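Long-range contacts in Exo-arabinanase (Penicillium chrysogenum, PDB 3A72), which probably releases arabinobiose from the ends of alpha-1,5-linked L-arabinan chains, as an exo-acting glycosyl hydrolase with a sialidase-like beta-propeller fold: residues 258-263 / 303-308; 264-269 / 286-291; 220-225 / 236-241. All coordinates share one frame; numbering follows the deposited sequence.

Contact 1 of 3, residues 258-263 / 303-308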
loop_
_atom_site.group_PDB
_atom_site.type_symbol
_atom_site.label_atom_id
_atom_site.label_comp_id
_atom_site.label_asym_id
_atom_site.label_seq_id
_atom_site.Cartn_x
_atom_site.Cartn_y
_atom_site.Cartn_z
ATOM N N VAL A 258 19.944 2.460 8.213
ATOM C CA VAL A 258 19.480 3.085 9.431
ATOM C C VAL A 258 20.686 3.353 10.325
ATOM O O VAL A 258 21.541 2.474 10.495
ATOM C CB VAL A 258 18.447 2.178 10.122
ATOM C CG1 VAL A 258 17.833 2.868 11.357
ATOM C CG2 VAL A 258 17.355 1.806 9.169
ATOM N N SER A 259 20.764 4.557 10.908
ATOM C CA SER A 259 21.960 4.923 11.678
ATOM C C SER A 259 22.175 4.073 12.925
ATOM O O SER A 259 23.305 3.966 13.395
ATOM C CB SER A 259 21.954 6.403 12.003
ATOM O OG SER A 259 20.862 6.658 12.884
ATOM N N SER A 260 21.134 3.434 13.460
ATOM C CA SER A 260 21.239 2.532 14.607
ATOM C C SER A 260 21.769 1.165 14.253
ATOM O O SER A 260 22.108 0.398 15.150
ATOM C CB SER A 260 19.836 2.339 15.227
ATOM O OG SER A 260 19.033 1.678 14.232
ATOM N N GLY A 261 21.782 0.806 12.966
ATOM C CA GLY A 261 22.116 -0.528 12.533
ATOM C C GLY A 261 20.957 -1.453 12.344
ATOM O O GLY A 261 21.131 -2.544 11.800
ATOM N N THR A 262 19.743 -1.068 12.732
ATOM C CA THR A 262 18.570 -1.896 12.406
ATOM C C THR A 262 18.509 -2.049 10.901
ATOM O O THR A 262 18.723 -1.088 10.143
ATOM C CB THR A 262 17.321 -1.216 12.939
ATOM O OG1 THR A 262 17.438 -1.179 14.361
ATOM C CG2 THR A 262 16.038 -1.918 12.556
ATOM N N GLN A 263 18.160 -3.254 10.440
ATOM C CA GLN A 263 18.078 -3.571 9.032
ATOM C C GLN A 263 16.615 -3.880 8.716
ATOM O O GLN A 263 16.147 -5.020 8.912
ATOM C CB GLN A 263 18.967 -4.749 8.692
ATOM C CG GLN A 263 20.434 -4.339 8.871
ATOM C CD GLN A 263 21.356 -5.447 8.438
ATOM O OE1 GLN A 263 21.476 -5.782 7.257
ATOM N NE2 GLN A 263 22.014 -6.079 9.360
ATOM N N TRP A 303 19.010 6.876 7.814
ATOM C CA TRP A 303 17.705 7.067 8.380
ATOM C C TRP A 303 17.755 6.950 9.885
ATOM O O TRP A 303 18.533 6.170 10.443
ATOM C CB TRP A 303 16.740 5.978 7.805
ATOM C CG TRP A 303 16.523 6.197 6.341
ATOM C CD1 TRP A 303 17.475 6.072 5.347
ATOM C CD2 TRP A 303 15.300 6.589 5.700
ATOM N NE1 TRP A 303 16.897 6.395 4.113
ATOM C CE2 TRP A 303 15.568 6.702 4.327
ATOM C CE3 TRP A 303 13.996 6.846 6.183
ATOM C CZ2 TRP A 303 14.595 7.084 3.411
ATOM C CZ3 TRP A 303 13.028 7.222 5.271
ATOM C CH2 TRP A 303 13.335 7.330 3.913
ATOM N N THR A 304 16.917 7.740 10.560
ATOM C CA THR A 304 16.835 7.730 12.008
ATOM C C THR A 304 15.670 6.868 12.447
ATOM O O THR A 304 14.518 7.096 12.044
ATOM C CB THR A 304 16.652 9.125 12.567
ATOM O OG1 THR A 304 17.770 9.942 12.152
ATOM C CG2 THR A 304 16.632 9.127 14.110
ATOM N N GLU A 305 15.949 5.872 13.288
ATOM C CA GLU A 305 14.914 5.016 13.877
ATOM C C GLU A 305 14.301 5.745 15.066
ATOM O O GLU A 305 15.026 6.206 15.962
ATOM C CB GLU A 305 15.541 3.714 14.316
ATOM C CG GLU A 305 14.534 2.665 14.734
ATOM C CD GLU A 305 15.083 1.250 14.884
ATOM O OE1 GLU A 305 16.328 1.148 15.027
ATOM O OE2 GLU A 305 14.311 0.296 14.890
ATOM N N ILE A 306 12.965 5.816 15.091
ATOM C CA ILE A 306 12.248 6.471 16.178
ATOM C C ILE A 306 11.215 5.541 16.740
ATOM O O ILE A 306 10.700 4.628 16.037
ATOM C CB ILE A 306 11.570 7.797 15.713
ATOM C CG1 ILE A 306 10.429 7.605 14.740
ATOM C CG2 ILE A 306 12.604 8.783 15.199
ATOM C CD1 ILE A 306 9.604 8.837 14.469
ATOM N N PRO A 307 10.801 5.722 17.998
ATOM C CA PRO A 307 9.754 4.894 18.564
ATOM C C PRO A 307 8.425 5.109 17.883
ATOM O O PRO A 307 8.147 6.137 17.262
ATOM C CB PRO A 307 9.675 5.352 20.042
ATOM C CG PRO A 307 10.956 6.053 20.304
ATOM C CD PRO A 307 11.387 6.658 19.014
ATOM N N CYS A 308 7.539 4.140 18.043
ATOM C CA CYS A 308 6.175 4.230 17.523
ATOM C C CYS A 308 5.260 3.445 18.456
ATOM O O CYS A 308 5.567 2.337 18.824
ATOM C CB CYS A 308 6.162 3.674 16.114
ATOM S SG CYS A 308 4.510 3.610 15.348
HETATM O O HOH W 1 18.677 5.360 13.991
#

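Contact 2 of 3, residues 264-269 / 286-291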
loop_
_atom_site.group_PDB
_atom_site.type_symbol
_atom_site.label_atom_id
_atom_site.label_comp_id
_atom_site.label_asym_id
_atom_site.label_seq_id
_atom_site.Cartn_x
_atom_site.Cartn_y
_atom_site.Cartn_z
ATOM N N PRO A 264 15.849 -2.883 8.308
ATOM C CA PRO A 264 14.384 -3.116 8.162
ATOM C C PRO A 264 14.101 -4.062 7.010
ATOM O O PRO A 264 14.724 -3.988 5.940
ATOM C CB PRO A 264 13.822 -1.731 7.901
ATOM C CG PRO A 264 14.921 -0.870 7.603
ATOM C CD PRO A 264 16.223 -1.511 7.957
ATOM N N THR A 265 13.095 -4.903 7.194
ATOM C CA THR A 265 12.718 -5.872 6.179
ATOM C C THR A 265 11.213 -5.953 6.015
ATOM O O THR A 265 10.432 -5.814 6.988
ATOM C CB THR A 265 13.272 -7.284 6.476
ATOM O OG1 THR A 265 12.756 -7.733 7.717
ATOM C CG2 THR A 265 14.783 -7.303 6.493
ATOM N N SER A 266 10.816 -6.234 4.780
ATOM C CA SER A 266 9.482 -6.592 4.305
ATOM C C SER A 266 8.540 -5.376 4.187
ATOM O O SER A 266 8.574 -4.420 4.981
ATOM C CB SER A 266 8.820 -7.646 5.144
ATOM O OG SER A 266 9.532 -8.880 5.108
ATOM N N SER A 267 7.657 -5.476 3.174
ATOM C CA SER A 267 6.420 -4.736 3.091
ATOM C C SER A 267 6.495 -3.290 3.549
ATOM O O SER A 267 5.891 -2.919 4.562
ATOM C CB SER A 267 5.315 -5.473 3.841
ATOM O OG SER A 267 5.478 -5.466 5.245
ATOM N N PRO A 268 7.183 -2.457 2.801
ATOM C CA PRO A 268 7.360 -1.058 3.231
ATOM C C PRO A 268 6.137 -0.206 2.984
ATOM O O PRO A 268 5.286 -0.473 2.129
ATOM C CB PRO A 268 8.494 -0.575 2.311
ATOM C CG PRO A 268 8.264 -1.348 1.025
ATOM C CD PRO A 268 7.853 -2.717 1.501
ATOM N N TYR A 269 6.100 0.922 3.687
ATOM C CA TYR A 269 5.195 2.013 3.372
ATOM C C TYR A 269 5.994 3.302 3.553
ATOM O O TYR A 269 6.792 3.399 4.485
ATOM C CB TYR A 269 3.917 1.976 4.248
ATOM C CG TYR A 269 2.730 2.563 3.481
ATOM C CD1 TYR A 269 1.845 1.706 2.832
ATOM C CD2 TYR A 269 2.512 3.933 3.347
ATOM C CE1 TYR A 269 0.781 2.193 2.115
ATOM C CE2 TYR A 269 1.468 4.415 2.601
ATOM C CZ TYR A 269 0.602 3.548 1.994
ATOM O OH TYR A 269 -0.468 3.979 1.229
ATOM N N SER A 286 8.345 -0.687 7.941
ATOM C CA SER A 286 8.530 -2.014 7.424
ATOM C C SER A 286 7.458 -2.934 8.045
ATOM O O SER A 286 6.734 -2.540 8.935
ATOM C CB SER A 286 9.899 -2.606 7.743
ATOM O OG SER A 286 9.895 -3.002 9.117
ATOM N N GLY A 287 7.397 -4.177 7.548
ATOM C CA GLY A 287 6.456 -5.141 8.123
ATOM C C GLY A 287 7.007 -5.851 9.347
ATOM O O GLY A 287 6.261 -6.623 9.983
ATOM N N THR A 288 8.281 -5.690 9.668
ATOM C CA THR A 288 8.922 -6.494 10.713
ATOM C C THR A 288 9.151 -5.699 11.977
ATOM O O THR A 288 9.075 -6.234 13.063
ATOM C CB THR A 288 10.255 -7.058 10.171
ATOM O OG1 THR A 288 9.962 -7.787 8.982
ATOM C CG2 THR A 288 10.916 -8.021 11.166
ATOM N N GLN A 289 9.477 -4.417 11.843
ATOM C CA GLN A 289 9.809 -3.554 12.953
ATOM C C GLN A 289 8.577 -2.763 13.399
ATOM O O GLN A 289 7.750 -2.326 12.600
ATOM C CB GLN A 289 10.939 -2.594 12.518
ATOM C CG GLN A 289 12.317 -3.270 12.499
ATOM C CD GLN A 289 12.527 -4.216 11.367
ATOM O OE1 GLN A 289 12.133 -4.008 10.199
ATOM N NE2 GLN A 289 13.187 -5.319 11.684
ATOM N N GLY A 290 8.479 -2.538 14.704
ATOM C CA GLY A 290 7.467 -1.670 15.260
ATOM C C GLY A 290 7.789 -0.185 15.233
ATOM O O GLY A 290 6.876 0.646 15.233
ATOM N N THR A 291 9.064 0.148 15.197
ATOM C CA THR A 291 9.577 1.500 15.100
ATOM C C THR A 291 9.281 2.084 13.730
ATOM O O THR A 291 8.749 1.421 12.839
ATOM C CB THR A 291 11.084 1.458 15.395
ATOM O OG1 THR A 291 11.598 0.484 14.520
ATOM C CG2 THR A 291 11.378 1.114 16.835
HETATM O O HOH W 2 14.218 -7.489 9.981
#

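Contact 3 of 3, residues 220-225 / 236-241. With AHR (alpha-L-arabinofuranose), chain B.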
loop_
_atom_site.group_PDB
_atom_site.type_symbol
_atom_site.label_atom_id
_atom_site.label_comp_id
_atom_site.label_asym_id
_atom_site.label_seq_id
_atom_site.Cartn_x
_atom_site.Cartn_y
_atom_site.Cartn_z
ATOM N N TYR A 220 10.301 5.850 -4.469
ATOM C CA TYR A 220 9.716 4.538 -4.787
ATOM C C TYR A 220 10.363 3.523 -3.884
ATOM O O TYR A 220 11.576 3.264 -4.060
ATOM C CB TYR A 220 9.939 4.280 -6.273
ATOM C CG TYR A 220 9.506 2.954 -6.839
ATOM C CD1 TYR A 220 8.371 2.859 -7.656
ATOM C CD2 TYR A 220 10.209 1.793 -6.619
ATOM C CE1 TYR A 220 7.975 1.636 -8.184
ATOM C CE2 TYR A 220 9.830 0.585 -7.143
ATOM C CZ TYR A 220 8.719 0.503 -7.929
ATOM O OH TYR A 220 8.412 -0.726 -8.449
ATOM N N VAL A 221 9.654 2.947 -2.939
ATOM C CA VAL A 221 10.204 2.021 -1.964
ATOM C C VAL A 221 9.599 0.638 -2.219
ATOM O O VAL A 221 8.471 0.476 -2.673
ATOM C CB VAL A 221 9.964 2.525 -0.530
ATOM C CG1 VAL A 221 8.505 2.438 -0.093
ATOM C CG2 VAL A 221 10.881 1.835 0.492
ATOM N N TYR A 222 10.415 -0.380 -1.889
ATOM C CA TYR A 222 10.024 -1.767 -2.109
ATOM C C TYR A 222 10.828 -2.664 -1.187
ATOM O O TYR A 222 11.846 -2.269 -0.618
ATOM C CB TYR A 222 10.263 -2.150 -3.546
ATOM C CG TYR A 222 11.645 -2.007 -4.153
ATOM C CD1 TYR A 222 12.475 -3.090 -4.351
ATOM C CD2 TYR A 222 12.084 -0.760 -4.574
ATOM C CE1 TYR A 222 13.729 -2.953 -4.939
ATOM C CE2 TYR A 222 13.315 -0.619 -5.206
ATOM C CZ TYR A 222 14.130 -1.702 -5.383
ATOM O OH TYR A 222 15.337 -1.512 -6.036
ATOM N N GLU A 223 10.328 -3.912 -1.015
ATOM C CA GLU A 223 11.148 -4.959 -0.415
ATOM C C GLU A 223 11.933 -5.618 -1.523
ATOM O O GLU A 223 11.397 -5.911 -2.606
ATOM C CB GLU A 223 10.315 -5.985 0.377
ATOM C CG GLU A 223 9.343 -6.793 -0.492
ATOM C CD GLU A 223 8.543 -7.837 0.254
ATOM O OE1 GLU A 223 8.400 -7.749 1.521
ATOM O OE2 GLU A 223 8.039 -8.752 -0.454
ATOM N N TYR A 224 13.204 -5.888 -1.289
ATOM C CA TYR A 224 14.062 -6.540 -2.295
ATOM C C TYR A 224 14.357 -7.956 -1.749
ATOM O O TYR A 224 15.335 -8.150 -1.054
ATOM C CB TYR A 224 15.290 -5.692 -2.605
ATOM C CG TYR A 224 16.216 -6.263 -3.630
ATOM C CD1 TYR A 224 16.013 -7.444 -4.334
ATOM C CD2 TYR A 224 17.387 -5.613 -3.939
ATOM C CE1 TYR A 224 16.860 -7.940 -5.257
ATOM C CE2 TYR A 224 18.316 -6.150 -4.838
ATOM C CZ TYR A 224 18.030 -7.306 -5.492
ATOM O OH TYR A 224 18.977 -7.822 -6.334
ATOM N N GLY A 225 13.526 -8.924 -2.143
ATOM C CA GLY A 225 13.808 -10.314 -1.790
ATOM C C GLY A 225 14.990 -10.818 -2.592
ATOM O O GLY A 225 15.018 -10.750 -3.835
ATOM N N PRO A 236 15.306 -6.894 2.538
ATOM C CA PRO A 236 15.645 -5.505 2.941
ATOM C C PRO A 236 14.893 -4.489 2.135
ATOM O O PRO A 236 14.587 -4.664 0.947
ATOM C CB PRO A 236 17.131 -5.412 2.627
ATOM C CG PRO A 236 17.320 -6.429 1.517
ATOM C CD PRO A 236 16.445 -7.591 1.915
ATOM N N LEU A 237 14.632 -3.347 2.777
ATOM C CA LEU A 237 13.995 -2.241 2.078
ATOM C C LEU A 237 15.009 -1.520 1.192
ATOM O O LEU A 237 16.142 -1.208 1.597
ATOM C CB LEU A 237 13.373 -1.237 3.055
ATOM C CG LEU A 237 12.316 -1.841 3.974
ATOM C CD1 LEU A 237 11.610 -0.689 4.697
ATOM C CD2 LEU A 237 11.349 -2.756 3.260
ATOM N N TYR A 238 14.565 -1.229 -0.034
ATOM C CA TYR A 238 15.304 -0.468 -1.045
ATOM C C TYR A 238 14.412 0.622 -1.568
ATOM O O TYR A 238 13.183 0.526 -1.529
ATOM C CB TYR A 238 15.723 -1.376 -2.241
ATOM C CG TYR A 238 17.019 -2.111 -2.052
ATOM C CD1 TYR A 238 17.201 -3.063 -1.066
ATOM C CD2 TYR A 238 18.090 -1.840 -2.889
ATOM C CE1 TYR A 238 18.415 -3.704 -0.935
ATOM C CE2 TYR A 238 19.335 -2.491 -2.772
ATOM C CZ TYR A 238 19.486 -3.420 -1.781
ATOM O OH TYR A 238 20.662 -4.101 -1.615
ATOM N N TYR A 239 15.026 1.686 -2.112
ATOM C CA TYR A 239 14.269 2.696 -2.811
ATOM C C TYR A 239 15.013 3.139 -4.053
ATOM O O TYR A 239 16.216 2.976 -4.229
ATOM C CB TYR A 239 13.962 3.856 -1.929
ATOM C CG TYR A 239 15.032 4.546 -1.110
ATOM C CD1 TYR A 239 15.728 5.649 -1.599
ATOM C CD2 TYR A 239 15.307 4.114 0.163
ATOM C CE1 TYR A 239 16.694 6.292 -0.827
ATOM C CE2 TYR A 239 16.232 4.784 0.941
ATOM C CZ TYR A 239 16.920 5.856 0.463
ATOM O OH TYR A 239 17.797 6.507 1.318
ATOM N N ARG A 240 14.210 3.705 -4.951
ATOM C CA ARG A 240 14.665 4.361 -6.181
ATOM C C ARG A 240 14.068 5.753 -6.192
ATOM O O ARG A 240 12.965 5.992 -5.730
ATOM C CB ARG A 240 14.244 3.562 -7.396
ATOM C CG ARG A 240 15.044 2.291 -7.556
ATOM C CD ARG A 240 14.514 1.371 -8.603
ATOM N NE ARG A 240 15.230 0.094 -8.643
ATOM C CZ ARG A 240 15.596 -0.554 -9.730
ATOM N NH1 ARG A 240 15.366 -0.107 -10.951
ATOM N NH2 ARG A 240 16.170 -1.741 -9.582
ATOM N N LEU A 241 14.851 6.689 -6.761
ATOM C CA LEU A 241 14.454 8.077 -6.870
ATOM C C LEU A 241 14.398 8.490 -8.322
ATOM O O LEU A 241 15.393 8.286 -9.064
ATOM C CB LEU A 241 15.472 8.935 -6.101
ATOM C CG LEU A 241 15.330 8.767 -4.567
ATOM C CD1 LEU A 241 16.617 8.920 -3.833
ATOM C CD2 LEU A 241 14.217 9.716 -4.072
HETATM O O5 AHR B . 1.919 -12.946 -0.678
HETATM C C5 AHR B . 2.267 -12.191 -1.883
HETATM C C4 AHR B . 3.729 -11.850 -1.818
HETATM O O4 AHR B . 3.915 -10.888 -0.770
HETATM C C3 AHR B . 4.238 -11.182 -3.090
HETATM O O3 AHR B . 4.696 -12.186 -4.013
HETATM C C2 AHR B . 5.392 -10.300 -2.554
HETATM O O2 AHR B . 5.566 -9.092 -3.291
HETATM C C1 AHR B . 5.035 -10.055 -1.089
HETATM O O1 AHR B . 6.108 -10.521 -0.220
#

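Contact 1 of 3, residues 258-263 / 303-308
Glu305, on the edge strand 304-306, reaches across to the loop 258-263. Its CB packs against Val258 CG1 at 3.8 Å, and the two side chains pass at a slant. CG stands anti to the backbone N (chi1 -171°) and the chain runs on extended, which carries the carboxylate over to the turn. Glu305 CD lies 3.4 Å from Thr262 OG1. At the tip OE1 accepts two hydroxyl bonds. Thr262 OG1 reaches Glu305 OE1 on its syn side at 2.7 Å, 22° out of the carboxylate plane, with the threonine side chain nearly at right angles to the glutamate. Ser260 OG meets Glu305 OE1 almost head-on at 2.9 Å. The other oxygen, OE2, is hydrogen-bonded to Thr291.

Ser260 sits in the type I beta turn Val258 to Gly261 and Thr262 just after it. Ser260 OG also accepts from Thr262 N, 3.2 Å away, in an ST turn. Beside it the backbones of Val258 and Trp303 make a single bridge, where Ser259 N donates a straight bond of 2.8 Å to Trp303 O. One water accepts from Glu305 N at 2.9 Å, bonds Ser259 OG and weakly accepts from Ser260 N. The Trp303 indole turns back into the blade, where NE1 donates to Tyr239 OH.

Two hydroxyls donate to OE1 and OE2 has Thr291 OG1 as partner, an arrangement consistent with a carboxylate that fixes the exposed turn to the sheet edge.

Contact 2 of 3, residues 264-269 / 286-291
Gln289 places its side-chain carbonyl beside the backbone of Pro264 and Thr265. Its OE1 takes two protons, one from each face of the amide plane. Thr265 N donates to Gln289 OE1 at 3.3 Å and Ser286 OG donates to it at 2.7 Å. The Gln289 chain bends at chi2 (73°), which turns the amide back toward Ser286. A water accepts from Gln289 NE2 at 2.9 Å and also bonds Thr265 OG1, so both ends of the amide have partners.

Ser286 OG acts as acceptor too. Thr288 N donates to it in an ST turn, within the loop that joins neighbouring strands 281-285 and 292-295 of one antiparallel four-stranded propeller blade. The segment 264-269 leads into strand 269-273 of the same blade.

Thr265 O receives Thr288 OG1 at 2.8 Å, from above the carbonyl plane, and a weak bond from Gly287 N. Gly287 N gives its stronger bond to Ser266 O, at 2.8 Å and again from above the plane. Ser267 OG presses on Gly287 CA at 3.1 Å and is hydrogen-bonded to Thr315 N. Ser267 N donates to Glu223 OE1.

Contact 3 of 3, residues 220-225 / 236-241
Tyr222 and Tyr238 face each other where strands 220-225 and 237-241 pair antiparallel. They form a hydrogen-bonded pair, as do Tyr220 and Arg240. Val221 with Tyr239 and Glu223 with Leu237 are non-hydrogen-bonded. Tyr224 N adds a bond to Pro236 O at 2.9 Å.

On the face of Tyr220, Tyr222, Tyr238 and Arg240, rings and a guanidinium pack together. Tyr222 CG lies between the backbone N and the carbonyl carbon (chi1 57°), which swings the ring under Tyr238 CB. That CB is 3.8 Å from the centroid of the Tyr222 ring in a CH-pi contact. Tyr224 turns an edge to the Tyr238 face in a T-shaped pair, with planes at 77°. Tyr224 CD2 sits over the centre of the Tyr238 ring. Tyr222 OH lies near the guanidinium plane of Arg240 and accepts from Arg240 NE at 3.1 Å.

Farther out, Tyr198 bonds both Tyr222 OH and Arg240 NH2, and its ring stacks on Tyr224. Asp203 takes Tyr224 OH, and Arg255 meets Tyr238 OH.

Glu223 runs extended beyond CG to the bound arabinofuranose, whose O1 donates to Glu223 OE2 at 2.6 Å. The sugar is also hydrogen-bonded to Gln176 and Glu151. This beta hairpin supplies the middle two strands of a four-stranded antiparallel blade, as in sialidase-like beta-propellers, with Glu223 placed in the glycan pocket.

Contact 3 comes first along the chain, as the central hairpin of the blade built from strands 204-212 to 254-255. Contact 1 then closes a longer loop, and contact 2 is nested inside it. Both join the inter-blade loop to the next blade, made of strands 269-273 to 304-306. The centres of contacts 1 and 2 are about 11 Å apart, as are those of contacts 2 and 3. Contacts 1 and 3 lie about 16 Å apart. Contact 2 touches both others, and contacts 1 and 3 also meet directly. Contact 1 is peripheral, its centre about 21 Å from the chain centre. Contacts 2 and 3 lie at about 12 and 13 Å, and contact 3 reaches the sugar.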